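Local coordinates for succinoglycan biosynthesis protein (PDB 2QGM), which has no established function, but belongs to the erythromycin esterase family, in which founding members open the lactone ring of macrolide antibiotics by hydrolysis, at residues 117-122 and 253-258; 199-204 and 231-236; 263-268 and 286-291; 270-275 and 279-284. All coordinates share one frame; numbering follows the deposited sequence.

Contact 1: residues 117-122 and 253-258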
loop_
_atom_site.group_PDB
_atom_site.type_symbol
_atom_site.label_atom_id
_atom_site.label_comp_id
_atom_site.label_asym_id
_atom_site.label_seq_id
_atom_site.Cartn_x
_atom_site.Cartn_y
_atom_site.Cartn_z
ATOM N N ASN A 117 -10.591 6.027 -7.144
ATOM C CA ASN A 117 -11.278 4.961 -6.411
ATOM C C ASN A 117 -11.235 5.326 -4.938
ATOM O O ASN A 117 -12.174 5.058 -4.188
ATOM C CB ASN A 117 -10.572 3.629 -6.634
ATOM C CG ASN A 117 -10.863 3.048 -8.003
ATOM O OD1 ASN A 117 -10.133 2.189 -8.497
ATOM N ND2 ASN A 117 -11.956 3.500 -8.616
ATOM N N GLY A 118 -10.137 5.957 -4.535
ATOM C CA GLY A 118 -9.991 6.371 -3.150
ATOM C C GLY A 118 -11.067 7.356 -2.738
ATOM O O GLY A 118 -11.618 7.248 -1.645
ATOM N N LEU A 119 -11.360 8.320 -3.614
ATOM C CA LEU A 119 -12.381 9.337 -3.363
ATOM C C LEU A 119 -13.737 8.670 -3.096
ATOM O O LEU A 119 -14.467 9.075 -2.195
ATOM C CB LEU A 119 -12.502 10.281 -4.577
ATOM C CG LEU A 119 -11.275 11.122 -4.966
ATOM C CD1 LEU A 119 -11.593 12.005 -6.178
ATOM C CD2 LEU A 119 -10.854 11.992 -3.789
ATOM N N LYS A 120 -14.055 7.638 -3.876
ATOM C CA LYS A 120 -15.316 6.926 -3.731
ATOM C C LYS A 120 -15.325 6.049 -2.489
ATOM O O LYS A 120 -16.355 5.921 -1.823
ATOM C CB LYS A 120 -15.602 6.070 -4.973
ATOM C CG LYS A 120 -15.635 6.854 -6.278
ATOM C CD LYS A 120 -15.817 5.932 -7.478
ATOM C CE LYS A 120 -15.581 6.661 -8.801
ATOM N NZ LYS A 120 -16.425 7.881 -8.939
ATOM N N LEU A 121 -14.191 5.433 -2.178
ATOM C CA LEU A 121 -14.117 4.584 -0.988
ATOM C C LEU A 121 -14.194 5.466 0.247
ATOM O O LEU A 121 -14.788 5.077 1.258
ATOM C CB LEU A 121 -12.821 3.767 -0.986
ATOM C CG LEU A 121 -12.919 2.530 -1.884
ATOM C CD1 LEU A 121 -11.531 2.025 -2.258
ATOM C CD2 LEU A 121 -13.723 1.459 -1.168
ATOM N N ASN A 122 -13.610 6.658 0.171
ATOM C CA ASN A 122 -13.658 7.545 1.322
ATOM C C ASN A 122 -15.097 7.993 1.516
ATOM O O ASN A 122 -15.585 8.047 2.637
ATOM C CB ASN A 122 -12.736 8.757 1.153
ATOM C CG ASN A 122 -12.430 9.434 2.479
ATOM O OD1 ASN A 122 -12.445 8.790 3.531
ATOM N ND2 ASN A 122 -12.136 10.730 2.437
ATOM N N TYR A 253 -12.411 22.191 -0.601
ATOM C CA TYR A 253 -11.213 22.723 -1.240
ATOM C C TYR A 253 -9.995 21.809 -1.136
ATOM O O TYR A 253 -9.273 21.606 -2.113
ATOM C CB TYR A 253 -10.867 24.092 -0.653
ATOM C CG TYR A 253 -9.491 24.574 -1.047
ATOM C CD1 TYR A 253 -8.440 24.560 -0.138
ATOM C CD2 TYR A 253 -9.235 25.014 -2.343
ATOM C CE1 TYR A 253 -7.158 24.973 -0.511
ATOM C CE2 TYR A 253 -7.963 25.429 -2.728
ATOM C CZ TYR A 253 -6.926 25.407 -1.806
ATOM O OH TYR A 253 -5.672 25.828 -2.186
ATOM N N ILE A 254 -9.758 21.272 0.055
ATOM C CA ILE A 254 -8.612 20.390 0.280
ATOM C C ILE A 254 -8.563 19.257 -0.735
ATOM O O ILE A 254 -7.531 19.020 -1.362
ATOM C CB ILE A 254 -8.651 19.750 1.680
ATOM C CG1 ILE A 254 -8.594 20.841 2.756
ATOM C CG2 ILE A 254 -7.475 18.795 1.847
ATOM C CD1 ILE A 254 -7.317 21.646 2.732
ATOM N N TRP A 255 -9.678 18.554 -0.902
ATOM C CA TRP A 255 -9.701 17.435 -1.832
ATOM C C TRP A 255 -9.674 17.857 -3.294
ATOM O O TRP A 255 -9.181 17.117 -4.136
ATOM C CB TRP A 255 -10.904 16.530 -1.558
ATOM C CG TRP A 255 -10.740 15.684 -0.332
ATOM C CD1 TRP A 255 -11.325 15.885 0.890
ATOM C CD2 TRP A 255 -9.908 14.519 -0.188
ATOM N NE1 TRP A 255 -10.905 14.920 1.780
ATOM C CE2 TRP A 255 -10.040 14.071 1.143
ATOM C CE3 TRP A 255 -9.070 13.813 -1.059
ATOM C CZ2 TRP A 255 -9.361 12.949 1.630
ATOM C CZ3 TRP A 255 -8.386 12.692 -0.578
ATOM C CH2 TRP A 255 -8.541 12.271 0.760
ATOM N N ALA A 256 -10.198 19.039 -3.601
ATOM C CA ALA A 256 -10.179 19.520 -4.982
ATOM C C ALA A 256 -8.736 19.848 -5.360
ATOM O O ALA A 256 -8.263 19.471 -6.439
ATOM C CB ALA A 256 -11.055 20.755 -5.125
ATOM N N LYS A 257 -8.037 20.556 -4.476
ATOM C CA LYS A 257 -6.643 20.907 -4.721
ATOM C C LYS A 257 -5.800 19.638 -4.865
ATOM O O LYS A 257 -4.974 19.522 -5.775
ATOM C CB LYS A 257 -6.094 21.753 -3.564
ATOM C CG LYS A 257 -4.594 22.036 -3.651
ATOM C CD LYS A 257 -4.098 22.857 -2.450
ATOM C CE LYS A 257 -2.619 23.207 -2.610
ATOM N NZ LYS A 257 -2.088 24.053 -1.497
ATOM N N ALA A 258 -6.021 18.683 -3.968
ATOM C CA ALA A 258 -5.273 17.427 -3.976
ATOM C C ALA A 258 -5.501 16.640 -5.254
ATOM O O ALA A 258 -4.567 16.051 -5.798
ATOM C CB ALA A 258 -5.658 16.578 -2.771
#

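Contact 2: residues 199-204 and 231-236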
loop_
_atom_site.group_PDB
_atom_site.type_symbol
_atom_site.label_atom_id
_atom_site.label_comp_id
_atom_site.label_asym_id
_atom_site.label_seq_id
_atom_site.Cartn_x
_atom_site.Cartn_y
_atom_site.Cartn_z
ATOM N N GLU A 199 -12.286 23.919 -17.280
ATOM C CA GLU A 199 -12.929 22.937 -18.146
ATOM C C GLU A 199 -12.197 22.800 -19.475
ATOM O O GLU A 199 -12.088 21.706 -20.028
ATOM C CB GLU A 199 -14.389 23.314 -18.386
ATOM C CG GLU A 199 -15.237 23.175 -17.132
ATOM C CD GLU A 199 -16.708 23.361 -17.408
ATOM O OE1 GLU A 199 -17.122 24.505 -17.718
ATOM O OE2 GLU A 199 -17.454 22.364 -17.302
ATOM N N GLU A 200 -11.691 23.919 -19.981
ATOM C CA GLU A 200 -10.955 23.915 -21.238
ATOM C C GLU A 200 -9.675 23.099 -21.082
ATOM O O GLU A 200 -9.332 22.295 -21.947
ATOM C CB GLU A 200 -10.601 25.343 -21.653
ATOM C CG GLU A 200 -9.750 25.416 -22.907
ATOM C CD GLU A 200 -10.500 24.969 -24.145
ATOM O OE1 GLU A 200 -11.440 25.682 -24.553
ATOM O OE2 GLU A 200 -10.165 23.897 -24.693
ATOM N N ASN A 201 -8.968 23.300 -19.976
ATOM C CA ASN A 201 -7.725 22.573 -19.748
ATOM C C ASN A 201 -7.885 21.077 -19.531
ATOM O O ASN A 201 -6.957 20.320 -19.800
ATOM C CB ASN A 201 -6.962 23.166 -18.563
ATOM C CG ASN A 201 -6.236 24.440 -18.925
ATOM O OD1 ASN A 201 -6.725 25.544 -18.680
ATOM N ND2 ASN A 201 -5.066 24.294 -19.533
ATOM N N TYR A 202 -9.051 20.654 -19.049
ATOM C CA TYR A 202 -9.315 19.232 -18.783
ATOM C C TYR A 202 -10.115 18.464 -19.833
ATOM O O TYR A 202 -10.096 17.230 -19.831
ATOM C CB TYR A 202 -10.066 19.052 -17.464
ATOM C CG TYR A 202 -9.272 19.263 -16.194
ATOM C CD1 TYR A 202 -7.876 19.199 -16.177
ATOM C CD2 TYR A 202 -9.933 19.470 -14.991
ATOM C CE1 TYR A 202 -7.164 19.333 -14.975
ATOM C CE2 TYR A 202 -9.241 19.601 -13.796
ATOM C CZ TYR A 202 -7.861 19.531 -13.791
ATOM O OH TYR A 202 -7.216 19.642 -12.580
ATOM N N LYS A 203 -10.819 19.171 -20.714
ATOM C CA LYS A 203 -11.660 18.519 -21.718
ATOM C C LYS A 203 -11.045 17.363 -22.504
ATOM O O LYS A 203 -11.560 16.250 -22.471
ATOM C CB LYS A 203 -12.225 19.555 -22.706
ATOM C CG LYS A 203 -13.255 18.973 -23.679
ATOM C CD LYS A 203 -13.833 20.025 -24.623
ATOM C CE LYS A 203 -14.819 19.397 -25.603
ATOM N NZ LYS A 203 -15.387 20.376 -26.577
ATOM N N GLU A 204 -9.960 17.621 -23.226
ATOM C CA GLU A 204 -9.328 16.572 -24.022
ATOM C C GLU A 204 -8.588 15.562 -23.153
ATOM O O GLU A 204 -8.725 14.356 -23.336
ATOM C CB GLU A 204 -8.374 17.199 -25.046
ATOM C CG GLU A 204 -9.088 18.018 -26.111
ATOM C CD GLU A 204 -9.901 17.153 -27.058
ATOM O OE1 GLU A 204 -9.292 16.363 -27.814
ATOM O OE2 GLU A 204 -11.147 17.263 -27.053
ATOM N N GLU A 231 -0.845 21.238 -15.048
ATOM C CA GLU A 231 -0.061 22.067 -14.148
ATOM C C GLU A 231 -0.751 23.420 -13.981
ATOM O O GLU A 231 -0.751 23.994 -12.894
ATOM C CB GLU A 231 1.353 22.241 -14.710
ATOM C CG GLU A 231 2.231 23.204 -13.928
ATOM C CD GLU A 231 3.699 23.066 -14.275
ATOM O OE1 GLU A 231 4.011 22.648 -15.412
ATOM O OE2 GLU A 231 4.544 23.384 -13.410
ATOM N N ARG A 232 -1.352 23.903 -15.070
ATOM C CA ARG A 232 -2.051 25.186 -15.094
ATOM C C ARG A 232 -3.191 25.208 -14.079
ATOM O O ARG A 232 -3.300 26.129 -13.271
ATOM C CB ARG A 232 -2.611 25.448 -16.495
ATOM C CG ARG A 232 -3.151 26.859 -16.699
ATOM C CD ARG A 232 -3.938 26.966 -17.999
ATOM N NE ARG A 232 -3.297 26.244 -19.095
ATOM C CZ ARG A 232 -2.089 26.518 -19.577
ATOM N NH1 ARG A 232 -1.375 27.510 -19.067
ATOM N NH2 ARG A 232 -1.586 25.787 -20.562
ATOM N N VAL A 233 -4.039 24.189 -14.119
ATOM C CA VAL A 233 -5.160 24.111 -13.191
ATOM C C VAL A 233 -4.717 23.941 -11.739
ATOM O O VAL A 233 -5.313 24.528 -10.839
ATOM C CB VAL A 233 -6.106 22.957 -13.553
ATOM C CG1 VAL A 233 -7.295 22.944 -12.599
ATOM C CG2 VAL A 233 -6.574 23.110 -14.988
ATOM N N ALA A 234 -3.680 23.140 -11.506
ATOM C CA ALA A 234 -3.193 22.932 -10.143
ATOM C C ALA A 234 -2.721 24.271 -9.586
ATOM O O ALA A 234 -2.970 24.586 -8.427
ATOM C CB ALA A 234 -2.051 21.913 -10.125
ATOM N N ARG A 235 -2.046 25.057 -10.421
ATOM C CA ARG A 235 -1.557 26.367 -10.007
ATOM C C ARG A 235 -2.729 27.242 -9.585
ATOM O O ARG A 235 -2.701 27.886 -8.536
ATOM C CB ARG A 235 -0.821 27.050 -11.162
ATOM C CG ARG A 235 0.486 26.389 -11.566
ATOM C CD ARG A 235 1.586 26.665 -10.547
ATOM N NE ARG A 235 2.869 26.103 -10.962
ATOM C CZ ARG A 235 4.001 26.233 -10.278
ATOM N NH1 ARG A 235 4.018 26.910 -9.138
ATOM N NH2 ARG A 235 5.122 25.682 -10.734
ATOM N N LEU A 236 -3.761 27.250 -10.419
ATOM C CA LEU A 236 -4.961 28.048 -10.185
ATOM C C LEU A 236 -5.645 27.728 -8.862
ATOM O O LEU A 236 -6.355 28.564 -8.308
ATOM C CB LEU A 236 -5.953 27.824 -11.329
ATOM C CG LEU A 236 -5.543 28.290 -12.728
ATOM C CD1 LEU A 236 -6.462 27.654 -13.755
ATOM C CD2 LEU A 236 -5.600 29.809 -12.815
#

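Contact 3: residues 263-268 and 286-291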
loop_
_atom_site.group_PDB
_atom_site.type_symbol
_atom_site.label_atom_id
_atom_site.label_comp_id
_atom_site.label_asym_id
_atom_site.label_seq_id
_atom_site.Cartn_x
_atom_site.Cartn_y
_atom_site.Cartn_z
ATOM N N ILE A 263 -3.796 14.879 -10.791
ATOM C CA ILE A 263 -3.913 14.917 -12.237
ATOM C C ILE A 263 -2.591 15.424 -12.824
ATOM O O ILE A 263 -2.120 14.911 -13.841
ATOM C CB ILE A 263 -5.098 15.807 -12.647
ATOM C CG1 ILE A 263 -6.399 15.109 -12.225
ATOM C CG2 ILE A 263 -5.071 16.077 -14.148
ATOM C CD1 ILE A 263 -7.650 15.963 -12.302
ATOM N N GLU A 264 -1.982 16.417 -12.176
ATOM C CA GLU A 264 -0.697 16.930 -12.646
ATOM C C GLU A 264 0.340 15.815 -12.525
ATOM O O GLU A 264 1.108 15.565 -13.454
ATOM C CB GLU A 264 -0.236 18.131 -11.816
ATOM C CG GLU A 264 1.072 18.744 -12.318
ATOM C CD GLU A 264 1.589 19.852 -11.419
ATOM O OE1 GLU A 264 0.766 20.663 -10.955
ATOM O OE2 GLU A 264 2.814 19.921 -11.184
ATOM N N LYS A 265 0.359 15.140 -11.376
ATOM C CA LYS A 265 1.300 14.043 -11.155
ATOM C C LYS A 265 1.176 12.984 -12.247
ATOM O O LYS A 265 2.173 12.522 -12.786
ATOM C CB LYS A 265 1.053 13.385 -9.787
ATOM C CG LYS A 265 1.433 14.239 -8.586
ATOM C CD LYS A 265 1.213 13.468 -7.287
ATOM C CE LYS A 265 1.646 14.261 -6.059
ATOM N NZ LYS A 265 0.866 15.506 -5.869
ATOM N N PHE A 266 -0.055 12.602 -12.573
ATOM C CA PHE A 266 -0.287 11.596 -13.601
ATOM C C PHE A 266 0.322 11.994 -14.957
ATOM O O PHE A 266 1.001 11.194 -15.599
ATOM C CB PHE A 266 -1.800 11.338 -13.724
ATOM C CG PHE A 266 -2.165 10.279 -14.732
ATOM C CD1 PHE A 266 -2.380 10.607 -16.068
ATOM C CD2 PHE A 266 -2.322 8.950 -14.335
ATOM C CE1 PHE A 266 -2.752 9.624 -16.997
ATOM C CE2 PHE A 266 -2.689 7.968 -15.253
ATOM C CZ PHE A 266 -2.907 8.308 -16.587
ATOM N N THR A 267 0.090 13.234 -15.380
ATOM C CA THR A 267 0.615 13.717 -16.660
ATOM C C THR A 267 2.129 13.929 -16.637
ATOM O O THR A 267 2.779 13.943 -17.686
ATOM C CB THR A 267 -0.063 15.044 -17.072
ATOM O OG1 THR A 267 0.244 16.060 -16.110
ATOM C CG2 THR A 267 -1.575 14.863 -17.160
ATOM N N THR A 268 2.688 14.097 -15.442
ATOM C CA THR A 268 4.129 14.309 -15.293
ATOM C C THR A 268 4.858 12.968 -15.284
ATOM O O THR A 268 5.933 12.819 -15.864
ATOM C CB THR A 268 4.450 15.062 -13.983
ATOM O OG1 THR A 268 3.770 16.323 -13.981
ATOM C CG2 THR A 268 5.951 15.296 -13.854
ATOM N N LEU A 286 3.603 7.989 -4.869
ATOM C CA LEU A 286 2.922 7.188 -3.856
ATOM C C LEU A 286 3.307 7.775 -2.501
ATOM O O LEU A 286 2.453 7.999 -1.640
ATOM C CB LEU A 286 3.370 5.730 -3.905
ATOM C CG LEU A 286 2.852 4.881 -5.065
ATOM C CD1 LEU A 286 3.395 3.460 -4.914
ATOM C CD2 LEU A 286 1.315 4.865 -5.064
ATOM N N ALA A 287 4.605 8.018 -2.328
ATOM C CA ALA A 287 5.133 8.584 -1.095
ATOM C C ALA A 287 4.565 9.969 -0.836
ATOM O O ALA A 287 4.177 10.285 0.292
ATOM C CB ALA A 287 6.655 8.644 -1.151
ATOM N N ASP A 288 4.520 10.801 -1.873
ATOM C CA ASP A 288 3.988 12.151 -1.723
ATOM C C ASP A 288 2.552 12.097 -1.216
ATOM O O ASP A 288 2.179 12.826 -0.301
ATOM C CB ASP A 288 4.007 12.902 -3.059
ATOM C CG ASP A 288 5.408 13.264 -3.517
ATOM O OD1 ASP A 288 6.349 13.265 -2.688
ATOM O OD2 ASP A 288 5.556 13.557 -4.720
ATOM N N HIS A 289 1.743 11.233 -1.813
ATOM C CA HIS A 289 0.356 11.134 -1.385
ATOM C C HIS A 289 0.225 10.684 0.065
ATOM O O HIS A 289 -0.611 11.207 0.803
ATOM C CB HIS A 289 -0.420 10.207 -2.317
ATOM C CG HIS A 289 -0.825 10.863 -3.601
ATOM N ND1 HIS A 289 -1.125 10.151 -4.742
ATOM C CD2 HIS A 289 -0.995 12.169 -3.919
ATOM C CE1 HIS A 289 -1.462 10.988 -5.707
ATOM N NE2 HIS A 289 -1.392 12.220 -5.235
ATOM N N ALA A 290 1.058 9.737 0.482
ATOM C CA ALA A 290 1.007 9.258 1.862
ATOM C C ALA A 290 1.322 10.393 2.839
ATOM O O ALA A 290 0.647 10.557 3.861
ATOM C CB ALA A 290 1.984 8.126 2.048
HETATM N N MSE A 291 2.354 11.172 2.520
HETATM C CA MSE A 291 2.750 12.294 3.358
HETATM C C MSE A 291 1.749 13.433 3.270
HETATM O O MSE A 291 1.557 14.164 4.235
HETATM C CB MSE A 291 4.161 12.752 2.981
HETATM C CG MSE A 291 5.191 11.723 3.441
HETATM SE SE MSE A 291 7.045 12.138 3.090
HETATM C CE MSE A 291 7.200 13.753 4.150
HETATM O O HOH W 1 -2.037 14.940 -5.156
#

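Contact 4: residues 270-275 and 279-284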
loop_
_atom_site.group_PDB
_atom_site.type_symbol
_atom_site.label_atom_id
_atom_site.label_comp_id
_atom_site.label_asym_id
_atom_site.label_seq_id
_atom_site.Cartn_x
_atom_site.Cartn_y
_atom_site.Cartn_z
ATOM N N LEU A 270 3.945 10.199 -16.721
ATOM C CA LEU A 270 3.914 9.556 -18.030
ATOM C C LEU A 270 4.463 10.391 -19.172
ATOM O O LEU A 270 4.235 10.074 -20.339
ATOM C CB LEU A 270 2.486 9.109 -18.354
ATOM C CG LEU A 270 1.901 8.078 -17.377
ATOM C CD1 LEU A 270 0.466 7.750 -17.785
ATOM C CD2 LEU A 270 2.755 6.816 -17.361
ATOM N N LEU A 271 5.191 11.449 -18.835
ATOM C CA LEU A 271 5.791 12.307 -19.848
ATOM C C LEU A 271 6.976 11.572 -20.483
ATOM O O LEU A 271 7.103 11.528 -21.709
ATOM C CB LEU A 271 6.255 13.623 -19.212
ATOM C CG LEU A 271 6.773 14.718 -20.140
ATOM C CD1 LEU A 271 5.685 15.101 -21.131
ATOM C CD2 LEU A 271 7.195 15.930 -19.318
ATOM N N PRO A 272 7.856 10.975 -19.656
ATOM C CA PRO A 272 9.004 10.260 -20.220
ATOM C C PRO A 272 8.556 9.114 -21.126
ATOM O O PRO A 272 7.381 8.738 -21.136
ATOM C CB PRO A 272 9.746 9.755 -18.985
ATOM C CG PRO A 272 9.420 10.775 -17.951
ATOM C CD PRO A 272 7.941 11.003 -18.183
ATOM N N ASN A 273 9.495 8.555 -21.880
ATOM C CA ASN A 273 9.170 7.456 -22.777
ATOM C C ASN A 273 9.948 6.188 -22.413
ATOM O O ASN A 273 9.827 5.164 -23.087
ATOM C CB ASN A 273 9.447 7.870 -24.228
ATOM C CG ASN A 273 8.712 7.002 -25.234
ATOM O OD1 ASN A 273 9.133 5.884 -25.535
ATOM N ND2 ASN A 273 7.596 7.510 -25.751
ATOM N N ASP A 274 10.734 6.253 -21.340
ATOM C CA ASP A 274 11.508 5.094 -20.902
ATOM C C ASP A 274 10.760 4.330 -19.812
ATOM O O ASP A 274 9.543 4.445 -19.707
ATOM C CB ASP A 274 12.894 5.528 -20.402
ATOM C CG ASP A 274 12.824 6.430 -19.192
ATOM O OD1 ASP A 274 13.884 6.693 -18.593
ATOM O OD2 ASP A 274 11.708 6.884 -18.840
ATOM N N TYR A 275 11.478 3.558 -19.001
ATOM C CA TYR A 275 10.838 2.781 -17.936
ATOM C C TYR A 275 11.288 3.158 -16.524
ATOM O O TYR A 275 10.459 3.405 -15.645
ATOM C CB TYR A 275 11.078 1.289 -18.155
ATOM C CG TYR A 275 10.400 0.400 -17.133
ATOM C CD1 TYR A 275 9.046 0.095 -17.232
ATOM C CD2 TYR A 275 11.119 -0.140 -16.067
ATOM C CE1 TYR A 275 8.421 -0.732 -16.297
ATOM C CE2 TYR A 275 10.507 -0.965 -15.127
ATOM C CZ TYR A 275 9.156 -1.257 -15.248
ATOM O OH TYR A 275 8.547 -2.077 -14.320
ATOM N N ILE A 279 8.886 4.696 -13.412
ATOM C CA ILE A 279 8.763 3.939 -12.171
ATOM C C ILE A 279 9.191 4.805 -11.000
ATOM O O ILE A 279 8.555 4.802 -9.951
ATOM C CB ILE A 279 9.655 2.684 -12.182
ATOM C CG1 ILE A 279 9.244 1.765 -13.334
ATOM C CG2 ILE A 279 9.554 1.955 -10.846
ATOM C CD1 ILE A 279 7.847 1.182 -13.193
ATOM N N LYS A 280 10.279 5.546 -11.173
ATOM C CA LYS A 280 10.755 6.401 -10.096
ATOM C C LYS A 280 9.715 7.469 -9.750
ATOM O O LYS A 280 9.449 7.719 -8.583
ATOM C CB LYS A 280 12.074 7.068 -10.483
ATOM C CG LYS A 280 12.673 7.906 -9.367
ATOM C CD LYS A 280 13.874 8.692 -9.863
ATOM C CE LYS A 280 14.608 9.344 -8.707
ATOM N NZ LYS A 280 15.198 8.321 -7.799
ATOM N N LEU A 281 9.129 8.097 -10.763
ATOM C CA LEU A 281 8.116 9.117 -10.508
ATOM C C LEU A 281 6.895 8.488 -9.847
ATOM O O LEU A 281 6.332 9.041 -8.902
ATOM C CB LEU A 281 7.716 9.824 -11.806
ATOM C CG LEU A 281 8.738 10.815 -12.380
ATOM C CD1 LEU A 281 8.340 11.188 -13.795
ATOM C CD2 LEU A 281 8.837 12.065 -11.502
ATOM N N HIS A 282 6.484 7.325 -10.335
ATOM C CA HIS A 282 5.335 6.647 -9.755
ATOM C C HIS A 282 5.521 6.406 -8.255
ATOM O O HIS A 282 4.617 6.691 -7.459
ATOM C CB HIS A 282 5.092 5.314 -10.464
ATOM C CG HIS A 282 3.984 4.507 -9.859
ATOM N ND1 HIS A 282 4.206 3.537 -8.908
ATOM C CD2 HIS A 282 2.645 4.547 -10.058
ATOM C CE1 HIS A 282 3.048 3.007 -8.548
ATOM N NE2 HIS A 282 2.088 3.602 -9.229
ATOM N N GLU A 283 6.686 5.886 -7.869
ATOM C CA GLU A 283 6.955 5.604 -6.453
ATOM C C GLU A 283 7.057 6.901 -5.651
ATOM O O GLU A 283 6.616 6.977 -4.499
ATOM C CB GLU A 283 8.238 4.774 -6.312
ATOM C CG GLU A 283 8.182 3.409 -7.002
ATOM C CD GLU A 283 6.987 2.562 -6.569
ATOM O OE1 GLU A 283 6.903 2.182 -5.379
ATOM O OE2 GLU A 283 6.132 2.273 -7.427
ATOM N N GLN A 284 7.637 7.918 -6.274
ATOM C CA GLN A 284 7.785 9.225 -5.662
ATOM C C GLN A 284 6.386 9.736 -5.275
ATOM O O GLN A 284 6.161 10.168 -4.144
ATOM C CB GLN A 284 8.439 10.158 -6.681
ATOM C CG GLN A 284 9.045 11.438 -6.163
ATOM C CD GLN A 284 9.943 12.057 -7.222
ATOM O OE1 GLN A 284 10.870 11.404 -7.713
ATOM N NE2 GLN A 284 9.670 13.308 -7.587
#

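Contact 1: residues 117-122 and 253-258
Leu119 reaches across to Trp255, making the apolar half of this helix-to-helix contact. At the level where the two backbones come nearest, the CA atoms of Leu119 and Trp255 are still 8.7 Å apart, so side chains alone bridge the gap. With CG anti to its carbonyl carbon (chi1 -62°), Leu119 continues straight on through CD1, and it is the side branch, CD2, that comes to the six-membered part of the indole, 3.7 Å from Trp255 CE3. The two side chains run past each other in opposite senses, and the methyl comes at the ring obliquely.

One turn on, Asn122 brings its amide to the same indole, with ND2 of Asn122 3.6 Å from CZ2 of Trp255. The amide and ring planes are inclined by 54°, and no hydrogen bond joins them. The polar groups of Asn122 are satisfied elsewhere: OD1 accepts from Phe167 N, while ND2 bonds to Gln166 OE1. This amide is therefore tied at both ends to strand 166-171.

Around this pair, helix 115-127 and helix 253-269 meet beside strand 166-171, one edge of the mixed sheet. Helix 177-190 adds Ser179 against Leu119 and Lys182 against Trp255, while Trp292 of helix 276-297 meets the Trp255 ring edge-to-face.

Contact 2: residues 199-204 and 231-236
Tyr202 and Val233 face each other because of how their first torsions are set. With chi1 at -73°, the tyrosine ring swings from its helix toward Val233, whereas the valine holds CG1 anti to the backbone N (-178°) and leaves CG2 beside that N. Both methyls thus reach the phenol. This is an antiparallel pairing of helices 195-203 and 220-236; the axes of 199-203 and 231-236 come within 9.8 Å, at 146° between their N-to-C directions.

Val233 CG2 lies over one face of the Tyr202 ring, 4.2 Å from its centroid and 26° off the normal, a CH-pi contact. The same CG2 also packs on Asn201, 3.6 Å from its CB, so this methyl fills the angle between two consecutive side chains.

At the more exposed margin, Arg232 bends at chi3 and crosses Asn201 at about a right angle. The amide meets the guanidinium near its edge, in a plane turned 39° from it; how that amide is flipped in the model is doubtful.

Phe180 also meets the tyrosine ring edge-to-face, and Ala260 and Ile263 of helix 253-269 pack against it. At the phenol end, Val233 CG1 sits 3.3 Å from Tyr202 OH.

Contact 3: residues 263-268 and 286-291
The aliphatic chain of Lys265 packs along the imidazole of His289, a van der Waals contact in which both residues end in polar groups. The lysine chain runs straight out from its helix and slides past the imidazole in the opposite direction, bringing CD of Lys265 to 3.5 Å from NE2 of His289. Its CE touches the neighbouring helical position as well, 4.1 Å from Asp288 CB.

Water supplies the polar link. A bend at chi4 (63°) turns Lys265 NZ to a water that accepts from it at 3.0 Å. The same water lies in the imidazole plane at the ring edge, 2.8 Å from His289 NE2. Since ND1 of His289 is bonded to Leu170 O, the ring is held at both nitrogens.

Lys265 NZ and Asp288 OD2 are 5.2 Å apart, not in contact, though their opposite charges probably attract weakly; Asp288 makes its salt bridge to Arg331.

Hydrogen bonds within the lysine's own helix converge on Glu264 O, which receives the N-H and hydroxyl of Thr268 and, 2.8 Å away, OG1 of Thr267.

The C-terminal part of helix 253-269 is thereby bridged to the middle of helix 276-297, with strand 166-171 next to the histidine, through Leu170, helix 324-332 beside the second helix and helix 220-236 against the first.

Contact 4: residues 270-275 and 279-284
Ile279 N donates to Tyr275 O across 3.0 Å, a nearly straight bond (170° at the hydrogen) that meets the carbonyl almost end-on. The side chains of this pair come together too: Tyr275 has CG anti to its backbone N (chi1 -177°), which lays the ring against the isoleucine. Ile279 CG1 stands over one face, 3.6 Å from the ring centroid, as a CH-pi contact, and CD1 of Ile279 continues to 3.4 Å from CZ of Tyr275. At its far end the phenol is fixed by a hydrogen bond to Leu319 O.

The bond is the i to i+4 link of the first turn of helix 276-297, and it ties that turn to the loop arriving from helix 253-269. Earlier in the loop, Pro272 CG rests 4.3 Å from Leu281 CD1.

Further along the helix, His282 ND1 donates to Glu283 OE2 at 2.7 Å, the acceptor lying in the imidazole plane but the donor 38° above the carboxylate plane. Asp171 binds His282 NE2; His309 ND1 and Ala324 N both bond to Glu283 OE1.

How the contacts relate
Helices 253-269 and 276-297 link contacts 1, 3 and 4. Contacts 1 and 3 share the first of them, with centres 13 Å apart and nearest atoms about 5 Å apart. Contacts 3 and 4 share the second: their centres are 11 Å apart, and Thr268 O touches Leu281 CD1 at 3.6 Å. Contact 2 uses neither helix and lies outermost, 29 Å from the centre of the chain, yet it is joined to the others by packing onto contact 3, where Ala234 CB comes 3.2 Å from Glu264 OE1 and Tyr202 OH approaches Ile263 CD1. In sequence it falls between the two halves of contact 1. Contact 4 closes the turn joining the two helices that contact 3 bridges.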